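Local coordinates for amidohydrolase 3 domain-containing protein (Pyrococcus furiosus, PDB 3ICJ), which probably hydrolyses carbon-nitrogen bonds other than peptide bonds, as a zinc-binding member of the amidohydrolase family whose substrate is not known, at residues 218-223 with 245-250; 223-228 with 253-258; 276-281 with 335-340; 287-292 with 491-496. All coordinates share one frame; numbering follows the deposited sequence.

Interaction 1. Residues 218-223 with 245-250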
# COMPACT_ATOMS: atom_id res chain seq x y z
N LYS A 218 5.17 -16.94 -12.34
CA LYS A 218 6.55 -16.44 -12.47
C LYS A 218 6.62 -14.92 -12.65
O LYS A 218 7.46 -14.26 -12.02
CB LYS A 218 7.27 -17.11 -13.65
CG LYS A 218 8.07 -18.36 -13.32
CD LYS A 218 8.62 -19.02 -14.60
CE LYS A 218 9.60 -18.13 -15.38
NZ LYS A 218 11.01 -18.27 -14.90
N ASP A 219 5.75 -14.35 -13.50
CA ASP A 219 5.67 -12.89 -13.65
C ASP A 219 5.38 -12.23 -12.30
O ASP A 219 6.03 -11.24 -11.94
CB ASP A 219 4.56 -12.46 -14.61
CG ASP A 219 4.79 -12.90 -16.04
OD1 ASP A 219 5.95 -12.98 -16.50
OD2 ASP A 219 3.77 -13.13 -16.73
N TYR A 220 4.45 -12.79 -11.53
CA TYR A 220 4.12 -12.22 -10.21
C TYR A 220 5.25 -12.31 -9.20
O TYR A 220 5.44 -11.37 -8.44
CB TYR A 220 2.85 -12.82 -9.60
CG TYR A 220 1.59 -12.16 -10.08
CD1 TYR A 220 1.00 -12.54 -11.28
CD2 TYR A 220 1.00 -11.13 -9.35
CE1 TYR A 220 -0.17 -11.93 -11.74
CE2 TYR A 220 -0.18 -10.50 -9.80
CZ TYR A 220 -0.75 -10.92 -11.00
OH TYR A 220 -1.91 -10.32 -11.47
N LYS A 221 6.01 -13.41 -9.24
CA LYS A 221 7.19 -13.58 -8.36
C LYS A 221 8.20 -12.48 -8.63
O LYS A 221 8.76 -11.89 -7.71
CB LYS A 221 7.85 -14.94 -8.58
CG LYS A 221 7.08 -16.14 -8.02
CD LYS A 221 7.78 -17.43 -8.38
CE LYS A 221 9.02 -17.63 -7.51
NZ LYS A 221 9.87 -18.75 -8.02
N HIS A 222 8.42 -12.22 -9.91
CA HIS A 222 9.33 -11.18 -10.37
C HIS A 222 8.88 -9.78 -9.92
O HIS A 222 9.69 -9.01 -9.39
CB HIS A 222 9.50 -11.26 -11.88
CG HIS A 222 10.67 -10.48 -12.38
ND1 HIS A 222 10.62 -9.13 -12.61
CD2 HIS A 222 11.94 -10.87 -12.67
CE1 HIS A 222 11.80 -8.71 -13.04
NE2 HIS A 222 12.61 -9.74 -13.08
N TYR A 223 7.61 -9.46 -10.13
CA TYR A 223 7.03 -8.18 -9.65
C TYR A 223 7.21 -7.99 -8.16
O TYR A 223 7.64 -6.93 -7.70
CB TYR A 223 5.54 -8.07 -10.03
CG TYR A 223 5.30 -7.99 -11.54
CD1 TYR A 223 6.23 -7.34 -12.36
CD2 TYR A 223 4.18 -8.56 -12.14
CE1 TYR A 223 6.04 -7.25 -13.74
CE2 TYR A 223 3.98 -8.47 -13.52
CZ TYR A 223 4.92 -7.82 -14.31
OH TYR A 223 4.76 -7.72 -15.66
N GLY A 245 -4.67 -11.52 -4.97
CA GLY A 245 -5.47 -12.45 -5.78
C GLY A 245 -4.82 -13.82 -5.91
O GLY A 245 -3.79 -14.08 -5.28
N GLU A 246 -5.41 -14.68 -6.73
CA GLU A 246 -4.98 -16.07 -6.90
C GLU A 246 -3.50 -16.21 -7.24
O GLU A 246 -2.77 -16.92 -6.54
CB GLU A 246 -5.82 -16.82 -7.96
CG GLU A 246 -7.30 -16.96 -7.63
CD GLU A 246 -7.69 -18.34 -7.08
OE1 GLU A 246 -6.84 -19.26 -7.05
OE2 GLU A 246 -8.87 -18.50 -6.69
N LYS A 247 -3.05 -15.55 -8.32
CA LYS A 247 -1.67 -15.68 -8.79
C LYS A 247 -0.62 -15.01 -7.89
O LYS A 247 0.47 -15.55 -7.73
CB LYS A 247 -1.53 -15.21 -10.25
CG LYS A 247 -2.13 -16.21 -11.23
CD LYS A 247 -2.11 -15.72 -12.67
CE LYS A 247 -2.61 -16.83 -13.58
NZ LYS A 247 -2.84 -16.37 -14.99
N ALA A 248 -0.97 -13.85 -7.31
CA ALA A 248 -0.10 -13.21 -6.32
C ALA A 248 0.13 -14.08 -5.08
O ALA A 248 1.26 -14.17 -4.64
CB ALA A 248 -0.61 -11.85 -5.92
N LEU A 249 -0.93 -14.70 -4.54
CA LEU A 249 -0.80 -15.71 -3.47
C LEU A 249 0.06 -16.91 -3.87
O LEU A 249 0.96 -17.29 -3.11
CB LEU A 249 -2.17 -16.18 -2.94
CG LEU A 249 -2.14 -17.15 -1.73
CD1 LEU A 249 -1.49 -16.49 -0.51
CD2 LEU A 249 -3.53 -17.60 -1.37
N LYS A 250 -0.19 -17.50 -5.04
CA LYS A 250 0.64 -18.61 -5.53
C LYS A 250 2.11 -18.19 -5.59
O LYS A 250 2.99 -18.98 -5.22
CB LYS A 250 0.20 -19.09 -6.92
CG LYS A 250 -1.06 -19.94 -6.99
CD LYS A 250 -1.17 -20.56 -8.39
CE LYS A 250 -2.42 -21.43 -8.56
NZ LYS A 250 -3.61 -20.76 -7.96

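Interaction 2. Residues 223-228 with 253-258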
# COMPACT_ATOMS: atom_id res chain seq x y z
N TYR A 223 7.61 -9.46 -10.13
CA TYR A 223 7.03 -8.18 -9.65
C TYR A 223 7.21 -7.99 -8.16
O TYR A 223 7.64 -6.93 -7.70
CB TYR A 223 5.54 -8.07 -10.03
CG TYR A 223 5.30 -7.99 -11.54
CD1 TYR A 223 6.23 -7.34 -12.36
CD2 TYR A 223 4.18 -8.56 -12.14
CE1 TYR A 223 6.04 -7.25 -13.74
CE2 TYR A 223 3.98 -8.47 -13.52
CZ TYR A 223 4.92 -7.82 -14.31
OH TYR A 223 4.76 -7.72 -15.66
N ILE A 224 6.87 -9.03 -7.41
CA ILE A 224 6.96 -8.97 -5.97
C ILE A 224 8.41 -8.79 -5.53
O ILE A 224 8.68 -7.98 -4.64
CB ILE A 224 6.30 -10.22 -5.30
CG1 ILE A 224 4.79 -10.16 -5.52
CG2 ILE A 224 6.64 -10.27 -3.81
CD1 ILE A 224 4.06 -11.50 -5.32
N GLU A 225 9.34 -9.53 -6.15
CA GLU A 225 10.77 -9.33 -5.85
C GLU A 225 11.33 -7.94 -6.19
O GLU A 225 12.15 -7.40 -5.43
CB GLU A 225 11.64 -10.42 -6.47
CG GLU A 225 11.53 -11.77 -5.76
CD GLU A 225 12.45 -12.83 -6.34
OE1 GLU A 225 13.33 -13.34 -5.61
OE2 GLU A 225 12.29 -13.17 -7.53
N SER A 226 10.89 -7.36 -7.31
CA SER A 226 11.26 -5.97 -7.65
C SER A 226 10.74 -4.94 -6.63
O SER A 226 11.50 -4.04 -6.25
CB SER A 226 10.77 -5.55 -9.05
OG SER A 226 11.22 -6.46 -10.04
N ALA A 227 9.47 -5.06 -6.24
CA ALA A 227 8.88 -4.23 -5.17
C ALA A 227 9.62 -4.36 -3.84
O ALA A 227 9.88 -3.36 -3.17
CB ALA A 227 7.40 -4.58 -4.95
N GLN A 228 9.94 -5.60 -3.47
CA GLN A 228 10.62 -5.89 -2.22
C GLN A 228 12.02 -5.25 -2.17
O GLN A 228 12.38 -4.62 -1.17
CB GLN A 228 10.68 -7.40 -1.99
CG GLN A 228 11.73 -7.87 -1.03
CD GLN A 228 11.63 -9.37 -0.82
OE1 GLN A 228 10.86 -9.82 0.01
NE2 GLN A 228 12.40 -10.14 -1.59
N PHE A 253 3.54 -17.89 -1.73
CA PHE A 253 3.84 -19.21 -1.13
C PHE A 253 5.15 -19.73 -1.72
O PHE A 253 5.99 -20.29 -1.01
CB PHE A 253 2.75 -20.25 -1.43
CG PHE A 253 1.51 -20.13 -0.57
CD1 PHE A 253 1.58 -19.99 0.81
CD2 PHE A 253 0.25 -20.25 -1.15
CE1 PHE A 253 0.41 -19.92 1.59
CE2 PHE A 253 -0.91 -20.18 -0.39
CZ PHE A 253 -0.83 -20.02 0.98
N GLU A 254 5.32 -19.55 -3.02
CA GLU A 254 6.55 -20.04 -3.69
C GLU A 254 7.81 -19.28 -3.23
O GLU A 254 8.83 -19.90 -2.86
CB GLU A 254 6.40 -20.01 -5.21
CG GLU A 254 7.50 -20.75 -5.96
CD GLU A 254 7.15 -21.07 -7.40
OE1 GLU A 254 8.03 -20.91 -8.28
OE2 GLU A 254 6.01 -21.50 -7.66
N LEU A 255 7.74 -17.95 -3.21
CA LEU A 255 8.84 -17.14 -2.69
C LEU A 255 9.21 -17.48 -1.24
O LEU A 255 10.41 -17.60 -0.93
CB LEU A 255 8.55 -15.63 -2.86
CG LEU A 255 8.55 -15.07 -4.29
CD1 LEU A 255 7.89 -13.67 -4.36
CD2 LEU A 255 9.93 -15.06 -4.93
N GLU A 256 8.20 -17.65 -0.39
CA GLU A 256 8.36 -18.07 1.01
C GLU A 256 9.13 -19.39 1.16
O GLU A 256 10.18 -19.41 1.81
CB GLU A 256 7.00 -18.10 1.74
CG GLU A 256 6.94 -18.95 3.05
CD GLU A 256 7.34 -18.20 4.33
OE1 GLU A 256 7.59 -16.98 4.32
OE2 GLU A 256 7.40 -18.88 5.39
N ARG A 257 8.66 -20.47 0.54
CA ARG A 257 9.39 -21.75 0.62
C ARG A 257 10.75 -21.76 -0.11
O ARG A 257 11.63 -22.51 0.27
CB ARG A 257 8.53 -22.95 0.20
CG ARG A 257 8.20 -23.02 -1.28
CD ARG A 257 7.42 -24.27 -1.59
NE ARG A 257 7.09 -24.39 -3.01
CZ ARG A 257 5.93 -24.03 -3.56
NH1 ARG A 257 5.74 -24.19 -4.86
NH2 ARG A 257 4.95 -23.50 -2.83
N GLU A 258 10.93 -20.89 -1.09
CA GLU A 258 12.23 -20.69 -1.71
C GLU A 258 13.23 -19.83 -0.96
O GLU A 258 14.35 -19.67 -1.38
CB GLU A 258 12.09 -20.14 -3.12
CG GLU A 258 11.50 -21.09 -4.11
CD GLU A 258 11.29 -20.45 -5.44
OE1 GLU A 258 11.39 -19.22 -5.54
OE2 GLU A 258 11.03 -21.17 -6.41

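Interaction 3. Residues 276-281 with 335-340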
# COMPACT_ATOMS: atom_id res chain seq x y z
N LYS A 276 -11.34 -21.65 -1.47
CA LYS A 276 -10.22 -22.59 -1.40
C LYS A 276 -9.67 -22.69 0.03
O LYS A 276 -9.31 -23.79 0.47
CB LYS A 276 -9.11 -22.20 -2.39
CG LYS A 276 -9.44 -22.51 -3.85
CD LYS A 276 -8.33 -22.05 -4.77
CE LYS A 276 -8.69 -22.34 -6.23
NZ LYS A 276 -7.54 -22.09 -7.15
N LEU A 277 -9.65 -21.56 0.74
CA LEU A 277 -9.26 -21.55 2.16
C LEU A 277 -10.18 -22.42 3.04
O LEU A 277 -9.69 -23.25 3.82
CB LEU A 277 -9.16 -20.11 2.71
CG LEU A 277 -8.12 -19.11 2.18
CD1 LEU A 277 -7.94 -17.95 3.18
CD2 LEU A 277 -6.78 -19.74 1.90
N GLU A 278 -11.50 -22.26 2.88
CA GLU A 278 -12.51 -23.05 3.61
C GLU A 278 -12.44 -24.54 3.34
O GLU A 278 -12.74 -25.35 4.24
CB GLU A 278 -13.92 -22.52 3.32
CG GLU A 278 -14.16 -21.16 3.89
CD GLU A 278 -15.49 -20.57 3.53
OE1 GLU A 278 -16.17 -21.09 2.61
OE2 GLU A 278 -15.87 -19.58 4.18
N GLU A 279 -12.03 -24.91 2.13
CA GLU A 279 -11.91 -26.32 1.74
C GLU A 279 -10.70 -27.01 2.37
O GLU A 279 -10.66 -28.24 2.45
CB GLU A 279 -11.94 -26.51 0.21
CG GLU A 279 -13.31 -26.36 -0.45
CD GLU A 279 -14.30 -27.44 -0.00
OE1 GLU A 279 -15.41 -27.07 0.44
OE2 GLU A 279 -13.96 -28.64 -0.08
N LEU A 280 -9.75 -26.22 2.85
CA LEU A 280 -8.63 -26.75 3.63
C LEU A 280 -8.71 -26.40 5.11
O LEU A 280 -7.88 -26.85 5.89
CB LEU A 280 -7.29 -26.24 3.09
CG LEU A 280 -6.72 -26.94 1.86
CD1 LEU A 280 -5.64 -26.07 1.28
CD2 LEU A 280 -6.16 -28.32 2.22
N ASN A 281 -9.71 -25.60 5.49
CA ASN A 281 -9.75 -24.87 6.78
C ASN A 281 -8.47 -24.05 7.05
O ASN A 281 -8.05 -23.89 8.20
CB ASN A 281 -10.08 -25.82 7.95
CG ASN A 281 -10.56 -25.10 9.20
OD1 ASN A 281 -11.14 -24.01 9.14
ND2 ASN A 281 -10.30 -25.71 10.35
N ILE A 335 -17.30 -10.98 6.56
CA ILE A 335 -16.85 -11.01 7.96
C ILE A 335 -17.24 -12.32 8.66
O ILE A 335 -16.43 -12.91 9.39
CB ILE A 335 -17.38 -9.78 8.77
CG1 ILE A 335 -16.74 -8.49 8.28
CG2 ILE A 335 -17.09 -9.94 10.26
CD1 ILE A 335 -17.39 -7.21 8.87
N GLU A 336 -18.45 -12.81 8.42
CA GLU A 336 -18.87 -14.04 9.07
C GLU A 336 -18.09 -15.26 8.57
O GLU A 336 -17.96 -16.25 9.29
CB GLU A 336 -20.38 -14.25 8.93
CG GLU A 336 -21.21 -13.24 9.73
CD GLU A 336 -21.00 -13.36 11.24
OE1 GLU A 336 -20.91 -14.49 11.76
OE2 GLU A 336 -20.93 -12.31 11.90
N ARG A 337 -17.58 -15.18 7.35
CA ARG A 337 -16.71 -16.22 6.80
C ARG A 337 -15.28 -16.06 7.32
O ARG A 337 -14.56 -17.06 7.47
CB ARG A 337 -16.71 -16.17 5.27
CG ARG A 337 -18.00 -16.62 4.59
CD ARG A 337 -17.89 -16.47 3.07
NE ARG A 337 -17.20 -17.61 2.45
CZ ARG A 337 -16.95 -17.74 1.15
NH1 ARG A 337 -17.28 -16.78 0.29
NH2 ARG A 337 -16.35 -18.83 0.71
N ALA A 338 -14.86 -14.82 7.59
CA ALA A 338 -13.50 -14.56 8.11
C ALA A 338 -13.35 -14.97 9.58
O ALA A 338 -12.30 -15.46 9.97
CB ALA A 338 -13.11 -13.08 7.90
N LYS A 339 -14.40 -14.74 10.36
CA LYS A 339 -14.44 -15.08 11.79
C LYS A 339 -13.93 -16.50 12.17
O LYS A 339 -12.91 -16.59 12.87
CB LYS A 339 -15.84 -14.85 12.37
CG LYS A 339 -16.19 -13.42 12.72
CD LYS A 339 -17.59 -13.46 13.30
CE LYS A 339 -17.98 -12.16 13.91
NZ LYS A 339 -19.46 -12.18 14.16
N PRO A 340 -14.55 -17.59 11.67
CA PRO A 340 -13.98 -18.86 12.17
C PRO A 340 -12.60 -19.21 11.57
O PRO A 340 -11.91 -20.05 12.12
CB PRO A 340 -15.04 -19.91 11.78
CG PRO A 340 -15.65 -19.37 10.53
CD PRO A 340 -15.63 -17.85 10.69
O HOH W 1 -15.66 -19.43 6.65

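Interaction 4. Residues 287-292 with 491-496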
# COMPACT_ATOMS: atom_id res chain seq x y z
N GLY A 287 3.98 -17.74 8.68
CA GLY A 287 5.27 -18.33 8.29
C GLY A 287 6.44 -17.48 8.74
O GLY A 287 6.26 -16.61 9.58
N ARG A 288 7.63 -17.72 8.17
CA ARG A 288 8.83 -16.95 8.56
C ARG A 288 8.76 -15.50 8.09
O ARG A 288 9.09 -14.59 8.83
CB ARG A 288 10.15 -17.59 8.03
CG ARG A 288 10.20 -19.11 7.84
CD ARG A 288 10.10 -19.98 9.11
NE ARG A 288 10.37 -19.31 10.39
CZ ARG A 288 9.47 -19.20 11.37
NH1 ARG A 288 8.27 -19.74 11.22
NH2 ARG A 288 9.78 -18.57 12.50
N ARG A 289 8.32 -15.30 6.84
CA ARG A 289 8.07 -13.96 6.30
C ARG A 289 6.61 -13.70 5.88
O ARG A 289 6.06 -12.64 6.18
CB ARG A 289 8.99 -13.66 5.13
CG ARG A 289 10.49 -13.54 5.54
CD ARG A 289 10.67 -12.41 6.57
NE ARG A 289 12.07 -12.04 6.70
CZ ARG A 289 12.53 -10.95 7.31
NH1 ARG A 289 11.70 -10.10 7.90
NH2 ARG A 289 13.84 -10.73 7.32
N LEU A 290 5.99 -14.68 5.20
CA LEU A 290 4.61 -14.57 4.71
C LEU A 290 3.64 -14.88 5.83
O LEU A 290 3.77 -15.91 6.51
CB LEU A 290 4.36 -15.52 3.53
CG LEU A 290 2.93 -15.66 2.99
CD1 LEU A 290 2.42 -14.34 2.35
CD2 LEU A 290 2.81 -16.82 1.98
N ARG A 291 2.69 -13.97 6.03
CA ARG A 291 1.55 -14.20 6.90
C ARG A 291 0.27 -14.17 6.06
O ARG A 291 0.04 -13.22 5.30
CB ARG A 291 1.45 -13.11 7.96
CG ARG A 291 2.40 -13.21 9.14
CD ARG A 291 3.79 -12.73 8.82
NE ARG A 291 4.52 -12.32 10.03
CZ ARG A 291 5.79 -11.93 10.04
NH1 ARG A 291 6.36 -11.54 11.18
NH2 ARG A 291 6.48 -11.91 8.92
N ILE A 292 -0.56 -15.21 6.20
CA ILE A 292 -1.92 -15.21 5.65
C ILE A 292 -2.74 -14.55 6.75
O ILE A 292 -2.90 -15.14 7.81
CB ILE A 292 -2.44 -16.66 5.37
CG1 ILE A 292 -1.43 -17.48 4.55
CG2 ILE A 292 -3.80 -16.63 4.65
CD1 ILE A 292 -1.12 -16.91 3.17
N ARG A 491 10.72 -8.16 17.21
CA ARG A 491 11.50 -8.60 16.05
C ARG A 491 12.45 -7.47 15.66
O ARG A 491 12.07 -6.30 15.62
CB ARG A 491 10.60 -8.95 14.88
CG ARG A 491 9.90 -10.26 15.02
CD ARG A 491 8.73 -10.33 14.08
NE ARG A 491 7.92 -11.51 14.36
CZ ARG A 491 8.10 -12.69 13.79
NH1 ARG A 491 7.33 -13.71 14.12
NH2 ARG A 491 9.05 -12.86 12.87
N ALA A 492 13.70 -7.84 15.39
CA ALA A 492 14.76 -6.86 15.20
C ALA A 492 14.76 -6.35 13.76
O ALA A 492 15.58 -6.79 12.95
CB ALA A 492 16.11 -7.44 15.59
N GLU A 493 13.81 -5.48 13.44
CA GLU A 493 13.77 -4.81 12.15
C GLU A 493 14.19 -3.38 12.43
O GLU A 493 13.47 -2.61 13.07
CB GLU A 493 12.37 -4.87 11.50
CG GLU A 493 11.80 -6.28 11.31
CD GLU A 493 12.46 -7.09 10.20
OE1 GLU A 493 13.39 -6.59 9.52
OE2 GLU A 493 12.05 -8.25 10.01
N TYR A 494 15.40 -3.04 12.00
CA TYR A 494 15.96 -1.74 12.29
C TYR A 494 16.63 -1.17 11.07
O TYR A 494 17.06 -1.90 10.17
CB TYR A 494 16.98 -1.82 13.45
CG TYR A 494 18.19 -2.70 13.15
CD1 TYR A 494 19.34 -2.18 12.55
CD2 TYR A 494 18.19 -4.05 13.52
CE1 TYR A 494 20.44 -2.98 12.29
CE2 TYR A 494 19.30 -4.86 13.27
CZ TYR A 494 20.41 -4.32 12.66
OH TYR A 494 21.50 -5.13 12.41
N ILE A 495 16.76 0.16 11.06
CA ILE A 495 17.54 0.80 10.01
C ILE A 495 18.58 1.71 10.66
O ILE A 495 18.38 2.18 11.78
CB ILE A 495 16.64 1.58 8.99
CG1 ILE A 495 15.74 2.59 9.72
CG2 ILE A 495 15.83 0.60 8.14
CD1 ILE A 495 14.94 3.51 8.80
N ILE A 496 19.69 1.93 9.96
CA ILE A 496 20.80 2.72 10.48
C ILE A 496 20.92 4.01 9.66
O ILE A 496 20.99 3.98 8.43
CB ILE A 496 22.14 1.93 10.45
CG1 ILE A 496 22.00 0.61 11.25
CG2 ILE A 496 23.32 2.78 10.98
CD1 ILE A 496 23.16 -0.36 11.06
O HOH W 2 7.31 -15.00 11.59

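Interaction 1. Residues 218-223 with 245-250
Y220 lays one face of its ring on the first turn of helix 246-257, where it meets K247 and A248. The helices come close: the CA atoms of Y220 and A248 are 5.8 Å apart. Two torsions present the ring flat to its partner: chi1 of -84° swings it out of helix 217-233, and chi2 of 84° turns a face, not an edge, to the backbone opposite. On that face K247 CB stands 4.2 Å from the ring centroid and 28° off the normal, which meets the definition of a CH-pi contact. The amide N of A248 lies over the same face, 3.9 Å above the plane but displaced toward the rim. Y220 CD2 completes the fit, reaching A248 CA at 3.8 Å and the methyl CB of A248 at 3.9 Å.

K247 touches the ring by its root alone. Its CG is anti to the carbonyl carbon, and the extended chain beyond crosses the tyrosine at about a right angle, carrying NZ off to the carbonyl oxygens of E212 and L215. The phenol OH of Y220 is engaged past the interface, with the carbonyl of N211, which anchors the far end of the ring. No hydrogen bond joins the two segments; the contact rests on the CH-pi approach and van der Waals packing on A248.

The side chain of A248 lies about 9 Å from that of the zinc ligand H103. Helices 217-233 and 246-257 precede and follow strand 236-244, so the contact packs consecutive helices around the outside of the barrel. Helix 104-112 adds D105 and M109 against Y220.

Interaction 2. Residues 223-228 with 253-258
L255 divides its two methyls between neighbouring residues of helix 217-233, one for I224 and one for E225. It has the most surface buried by the contact, and its CG, anti to the carbonyl carbon (chi1 -69°), carries the fork across to the other helix. L255 CD1 packs on I224, 3.7 Å from CG2 and 3.9 Å from CB of that isoleucine.

L255 CD2 rests on the outer part of E225, 3.6 Å from its CD and 3.8 Å from its CG. E225 is extended beyond CG (chi2 -177°), which brings its aliphatic stem and the carbon of its carboxylate alongside the methyl. Its oxygens find their partner past the interface, OE2 forming a salt bridge to R260 NH1, while E258 OE1 bonds to NH2 of the same arginine.

Between the segments themselves there is no hydrogen bond or salt bridge. The contact is therefore mixed: methyl against methyl on the buried side, methyl against a carboxylate stem on the other, with the charge of E225 probably balanced by R260 instead of by anything on helix 246-257.

Interaction 3. Residues 276-281 with 335-340
A side-on, two-nitrogen salt bridge between E278 and R337 ties helix 274-280 to helix 328-338 at the protein surface, away from the zinc site. R337 NE donates to E278 OE2 at 2.9 Å and R337 NH2 to E278 OE1 at 3.0 Å; both bonds are nearly straight, the first with an N-H...O angle of 165°. From the arginine's side the carboxylate sits at the guanidinium edge, close to its plane. From the glutamate's side the fit is skewed, because both nitrogens come in from above the carboxylate plane and the two flat groups are 55° apart.

E278 reaches out as an extended chain, whereas R337 bends at chi3 (82°), and its NE and NH2 edge faces the acid. A water then adds a second link, donating to E278 OE2 and, at 2.7 Å, to the backbone O of R337. The NH2 of R337 has a further acid partner, D275 OD1, so two carboxylates of helix 274-280 share this one arginine.

Beyond the bridge, helix 274-280 closes in a Schellman motif with N281 as its C-prime residue, and K276 NZ forms a salt bridge to E246 on helix 246-257. The buried I335 of helix 328-338 packs against F362 and A365 of helix 352-365. Helices 274-280 and 328-338 precede and follow strand 290-294 in the chain, so the bridge joins consecutive helices around the barrel.

Interaction 4. Residues 287-292 with 491-496
R288 and R491, the nearest pair of backbones, have CA atoms 11.5 Å apart, and no main-chain bond crosses between 287-292 and 491-496, so long side chains span the gap. R289 NH1 donates to E493 OE2 at 2.8 Å, on the syn side of the carboxylate. The bond is bent, with an N-H...O angle of 144°, and the two side chains arrive from opposite directions.

Beside it two arginines meet. R291 NH1 sits over the centre of the R491 guanidinium face, 3.3 Å from CZ of R491; the planes are 57° apart, so this is not a parallel stack. R291, bent at chi2 (79°), is held by NH2 donating to R289 O at 2.9 Å. The like charges are probably offset by E286 and D482, which form salt bridges with R491. N264 serves both pairs: its OD1 accepts from R289 NH1 and R291 NH2, while its ND2 donates to E493 OE2.

Strand 290-294 runs parallel to 264-269 in the barrel sheet, and strand 494-497 pairs antiparallel with 92-102 while Y494 touches strand 57-61. Such a junction of a barrel with a beta-rich part built from both chain ends is found in many amidohydrolases.

In the fold
Interactions 1 and 2 are buried and join the same two helices, 217-233 and 246-257, at successive points; K221 bonds to E254 and E258, and its CE packs on L255, so the two contacts merge. Interactions 3 and 4 lie at the surface and depend on arginine-glutamate salt bridges instead of ring faces and methyls. Helix 246-257 links the set: E246 bonds to K276 of interaction 3, while F253 packs on L290 and E256 probably hydrogen-bonds to the backbone of R288 and L290 in interaction 4. Interactions 3 and 4 do not touch. Carbon packing thus holds the buried contacts, and charge joins the surface ones, across the widest backbone gap in interaction 4.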